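Local structure of glycosylation Associate Protein 3 (Streptococcus agalactiae serotype V, 6OYC) at residues Leu276-Val279 with Trp280-Glu284; Asn195-Leu198 with Asn199-Ser202. The protein belongs to a family of accessory Sec secretory system proteins and probably takes part, within the Gap1-Gap2-Gap3 complex, in glycosylation and export of a surface protein. All coordinates share one frame; numbering follows the deposited sequence.

Two local contacts mark different parts of the chain: interaction 1 is the end of helix 270-281, interaction 2 a chain reversal in the loop between strand 191-193 and helix 206-218. Their centres lie 23 Å apart and their nearest atoms about 8 Å, without touching. A shared neighbour bridges them, for Leu265 is touched by Leu276 of interaction 1 and by Ser202 of interaction 2. Interaction 1 lies toward the periphery, its centre about 21 Å from that of the chain; interaction 2, at about 8 Å, faces the β-sandwich half. A glycerol, probably from the crystallisation liquor, lies about 5 Å from the side chain of Leu276.

Interaction 1 (Leu276-Val279 with Trp280-Glu284); sequences LREV and WDTRE
Trp280 brings its indole rim over one face of the Arg277 guanidinium, CD1 lying 3.7 Å from CZ of Arg277, with the two flat groups set steeply at 77°. The chain of Arg277 bends at chi2 (83°), which turns its head back over the next helical turn. There NE donates to OD1 of Asp281 at 3.2 Å, forming an i to i+4 salt bridge. The carboxylate oxygen is met on its syn side but out of plane, and the second bond, from NH2, is weak. This pair lies on the exposed side, where the grip is loose.

The tight part is the indole of buried Trp280, with the partly exposed Arg283 over one of its faces. A chi1 of 74° sets CG of Arg283 between its backbone N and carbonyl carbon, and from there the chain runs extended to NE across the indole. NH1 of Arg283 sits 3.1 Å above the ring plane of Trp280 near its rim, and Trp280 CZ2 lies over the middle of the guanidinium face. The same NH1 donates to Trp280 O at 3.0 Å, while Arg283 N reaches that oxygen from the opposite face of its carbonyl plane, so two bonds grip it.

The helix stops at this point: Thr282 is the first residue to leave helical torsions. Its OG1 donates to Glu278 O at 3.0 Å, supplementing a weak bond from Thr282 N to the same oxygen. Glu278 turns its carboxylate to Lys242 in a salt bridge. Val279 and Leu276 pack on helix 231-243 through Leu238 and Tyr239, and Trp280 meets the rings of Phe258 of helix 258-262 and, edge to face, Phe255 just before it.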
loop_
_atom_site.group_PDB
_atom_site.type_symbol
_atom_site.label_atom_id
_atom_site.label_comp_id
_atom_site.label_asym_id
_atom_site.label_seq_id
_atom_site.Cartn_x
_atom_site.Cartn_y
_atom_site.Cartn_z
ATOM N N LEU C 276 11.209 15.389 6.854
ATOM C CA LEU C 276 10.549 14.188 7.351
ATOM C C LEU C 276 11.486 13.342 8.208
ATOM O O LEU C 276 11.028 12.683 9.146
ATOM C CB LEU C 276 9.984 13.377 6.185
ATOM C CG LEU C 276 8.810 14.034 5.448
ATOM C CD1 LEU C 276 8.473 13.290 4.151
ATOM C CD2 LEU C 276 7.594 14.111 6.355
ATOM N N ARG C 277 12.794 13.360 7.920
ATOM C CA ARG C 277 13.749 12.647 8.763
ATOM C C ARG C 277 13.769 13.225 10.169
ATOM O O ARG C 277 13.952 12.482 11.145
ATOM C CB ARG C 277 15.150 12.674 8.135
ATOM C CG ARG C 277 16.230 11.892 8.927
ATOM C CD ARG C 277 16.215 10.386 8.623
ATOM N NE ARG C 277 16.667 9.571 9.757
ATOM C CZ ARG C 277 16.950 8.267 9.686
ATOM N NH1 ARG C 277 16.829 7.624 8.533
ATOM N NH2 ARG C 277 17.353 7.599 10.766
ATOM N N GLU C 278 13.550 14.537 10.296
ATOM C CA GLU C 278 13.467 15.156 11.615
ATOM C C GLU C 278 12.238 14.659 12.368
ATOM O O GLU C 278 12.335 14.231 13.524
ATOM C CB GLU C 278 13.450 16.683 11.472
ATOM C CG GLU C 278 13.665 17.447 12.781
ATOM C CD GLU C 278 12.369 17.707 13.550
ATOM O OE1 GLU C 278 12.447 18.074 14.741
ATOM O OE2 GLU C 278 11.274 17.553 12.963
ATOM N N VAL C 279 11.070 14.735 11.731
ATOM C CA VAL C 279 9.848 14.093 12.196
ATOM C C VAL C 279 10.158 12.674 12.672
ATOM O O VAL C 279 9.761 12.272 13.774
ATOM C CB VAL C 279 8.790 14.097 11.071
ATOM C CG1 VAL C 279 7.588 13.219 11.420
ATOM C CG2 VAL C 279 8.357 15.539 10.736
ATOM N N TRP C 280 10.904 11.923 11.858
ATOM C CA TRP C 280 11.182 10.519 12.154
ATOM C C TRP C 280 12.058 10.359 13.397
ATOM O O TRP C 280 11.752 9.552 14.280
ATOM C CB TRP C 280 11.837 9.864 10.934
ATOM C CG TRP C 280 12.286 8.453 11.150
ATOM C CD1 TRP C 280 13.570 8.014 11.258
ATOM C CD2 TRP C 280 11.450 7.290 11.276
ATOM N NE1 TRP C 280 13.589 6.653 11.448
ATOM C CE2 TRP C 280 12.302 6.185 11.465
ATOM C CE3 TRP C 280 10.066 7.080 11.258
ATOM C CZ2 TRP C 280 11.816 4.881 11.628
ATOM C CZ3 TRP C 280 9.585 5.782 11.423
ATOM C CH2 TRP C 280 10.460 4.703 11.601
ATOM N N ASP C 281 13.154 11.116 13.487
ATOM C CA ASP C 281 14.091 10.958 14.601
ATOM C C ASP C 281 13.549 11.453 15.936
ATOM O O ASP C 281 14.179 11.179 16.963
ATOM C CB ASP C 281 15.402 11.695 14.329
ATOM C CG ASP C 281 16.131 11.163 13.128
ATOM O OD1 ASP C 281 16.079 9.941 12.875
ATOM O OD2 ASP C 281 16.759 11.973 12.431
ATOM N N THR C 282 12.436 12.188 15.960
ATOM C CA THR C 282 11.845 12.654 17.217
ATOM C C THR C 282 10.571 11.894 17.579
ATOM O O THR C 282 9.853 12.294 18.510
ATOM C CB THR C 282 11.563 14.166 17.159
ATOM O OG1 THR C 282 10.730 14.474 16.033
ATOM C CG2 THR C 282 12.863 14.955 17.028
ATOM N N ARG C 283 10.284 10.793 16.876
ATOM C CA ARG C 283 9.030 10.075 17.090
ATOM C C ARG C 283 8.903 9.551 18.515
ATOM O O ARG C 283 7.786 9.308 18.979
ATOM C CB ARG C 283 8.905 8.915 16.110
ATOM C CG ARG C 283 9.803 7.714 16.429
ATOM C CD ARG C 283 9.980 6.850 15.187
ATOM N NE ARG C 283 10.854 5.687 15.381
ATOM C CZ ARG C 283 12.135 5.670 15.037
ATOM N NH1 ARG C 283 12.692 6.751 14.502
ATOM N NH2 ARG C 283 12.862 4.578 15.220
ATOM N N GLU C 284 10.012 9.335 19.214
ATOM C CA GLU C 284 9.935 8.840 20.580
ATOM C C GLU C 284 10.050 9.960 21.602
ATOM O O GLU C 284 9.880 9.705 22.797
ATOM C CB GLU C 284 11.016 7.773 20.846
ATOM C CG GLU C 284 10.781 6.388 20.174
ATOM C CD GLU C 284 9.437 5.736 20.526
ATOM O OE1 GLU C 284 8.667 5.400 19.591
ATOM O OE2 GLU C 284 9.143 5.549 21.731
#

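Interaction 2 (Asn195-Leu198 with Asn199-Ser202); sequences NPSL and NSDS
With chi1 at -166°, the side chain of Asn195 swings its amide across to Ser202, while Ser197, its OG held between backbone N and carbonyl carbon (chi1 80°), turns the hydroxyl inward toward Ser200. Asn195 ND2 donates to Ser202 O at 2.7 Å, meeting a lone pair in the carbonyl plane, although the oxygen lies 17° out of the amide plane. The other end of the amide is used as well: OD1 accepts a nearly straight bond from Ser197 N at 2.9 Å. ND2 crosses to the far limb while OD1 holds the near one, and the two bonds restrict rotation of the amide. Further round the bend, Ser200 N donates to Ser197 OG at 3.2 Å, and the CB of Ser200 comes within 3.3 Å of that hydroxyl oxygen.

The bond from Ser197 N to Asn195 OD1 makes an Asx turn, and Ser202 N donating to Ser200 OG at 3.2 Å makes an ST turn. The two turns follow one another in a loop without helix or strand, whose limbs run nearly antiparallel.

At the bend the loop approaches the β-sandwich half: Leu198 O accepts hydrogen bonds from Tyr135 of strand 130-140 and from Lys171, and Asn199 touches Asn75 and Glu77 of strand 69-78. Asp201 points away from the opposite limb, and its OD1 forms a salt bridge with Lys28. Buried Ser202 accepts from Ile204 N through OG, just ahead of helix 206-218.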
loop_
_atom_site.group_PDB
_atom_site.type_symbol
_atom_site.label_atom_id
_atom_site.label_comp_id
_atom_site.label_asym_id
_atom_site.label_seq_id
_atom_site.Cartn_x
_atom_site.Cartn_y
_atom_site.Cartn_z
ATOM N N ASN C 195 -6.511 8.146 1.835
ATOM C CA ASN C 195 -6.119 8.673 0.534
ATOM C C ASN C 195 -7.170 8.287 -0.503
ATOM O O ASN C 195 -7.528 7.108 -0.608
ATOM C CB ASN C 195 -4.748 8.129 0.135
ATOM C CG ASN C 195 -4.136 8.884 -1.020
ATOM O OD1 ASN C 195 -4.825 9.277 -1.961
ATOM N ND2 ASN C 195 -2.826 9.094 -0.955
ATOM N N PRO C 196 -7.695 9.239 -1.275
ATOM C CA PRO C 196 -8.742 8.908 -2.246
ATOM C C PRO C 196 -8.236 8.511 -3.624
ATOM O O PRO C 196 -9.038 8.007 -4.424
ATOM C CB PRO C 196 -9.546 10.215 -2.317
ATOM C CG PRO C 196 -8.516 11.270 -2.110
ATOM C CD PRO C 196 -7.479 10.693 -1.167
ATOM N N SER C 197 -6.946 8.698 -3.916
ATOM C CA SER C 197 -6.414 8.390 -5.232
ATOM C C SER C 197 -6.388 6.879 -5.473
ATOM O O SER C 197 -6.581 6.059 -4.567
ATOM C CB SER C 197 -5.017 8.990 -5.407
ATOM O OG SER C 197 -4.018 8.211 -4.785
ATOM N N LEU C 198 -6.163 6.512 -6.730
ATOM C CA LEU C 198 -6.110 5.102 -7.090
ATOM C C LEU C 198 -4.729 4.496 -6.918
ATOM O O LEU C 198 -4.609 3.290 -6.668
ATOM C CB LEU C 198 -6.561 4.924 -8.537
ATOM C CG LEU C 198 -7.732 5.843 -8.866
ATOM C CD1 LEU C 198 -8.022 5.821 -10.357
ATOM C CD2 LEU C 198 -8.965 5.436 -8.044
ATOM N N ASN C 199 -3.688 5.302 -7.019
ATOM C CA ASN C 199 -2.316 4.820 -7.013
ATOM C C ASN C 199 -1.688 4.753 -5.624
ATOM O O ASN C 199 -0.923 3.823 -5.345
ATOM C CB ASN C 199 -1.461 5.749 -7.874
ATOM C CG ASN C 199 -2.147 6.169 -9.192
ATOM O OD1 ASN C 199 -1.928 7.284 -9.689
ATOM N ND2 ASN C 199 -2.951 5.266 -9.770
ATOM N N SER C 200 -1.998 5.722 -4.762
ATOM C CA SER C 200 -1.117 6.123 -3.671
ATOM C C SER C 200 -1.542 5.574 -2.306
ATOM O O SER C 200 -2.732 5.530 -1.977
ATOM C CB SER C 200 -1.035 7.653 -3.605
ATOM O OG SER C 200 -0.232 8.077 -2.512
ATOM N N ASP C 201 -0.548 5.185 -1.503
ATOM C CA ASP C 201 -0.747 4.747 -0.126
ATOM C C ASP C 201 -0.442 5.835 0.894
ATOM O O ASP C 201 -0.548 5.581 2.098
ATOM C CB ASP C 201 0.135 3.530 0.188
ATOM C CG ASP C 201 -0.282 2.300 -0.574
ATOM O OD1 ASP C 201 0.594 1.718 -1.265
ATOM O OD2 ASP C 201 -1.478 1.912 -0.481
ATOM N N SER C 202 -0.029 7.020 0.451
ATOM C CA SER C 202 0.398 8.041 1.394
ATOM C C SER C 202 -0.798 8.639 2.112
ATOM O O SER C 202 -1.873 8.816 1.527
ATOM C CB SER C 202 1.171 9.151 0.692
ATOM O OG SER C 202 1.376 10.238 1.579
#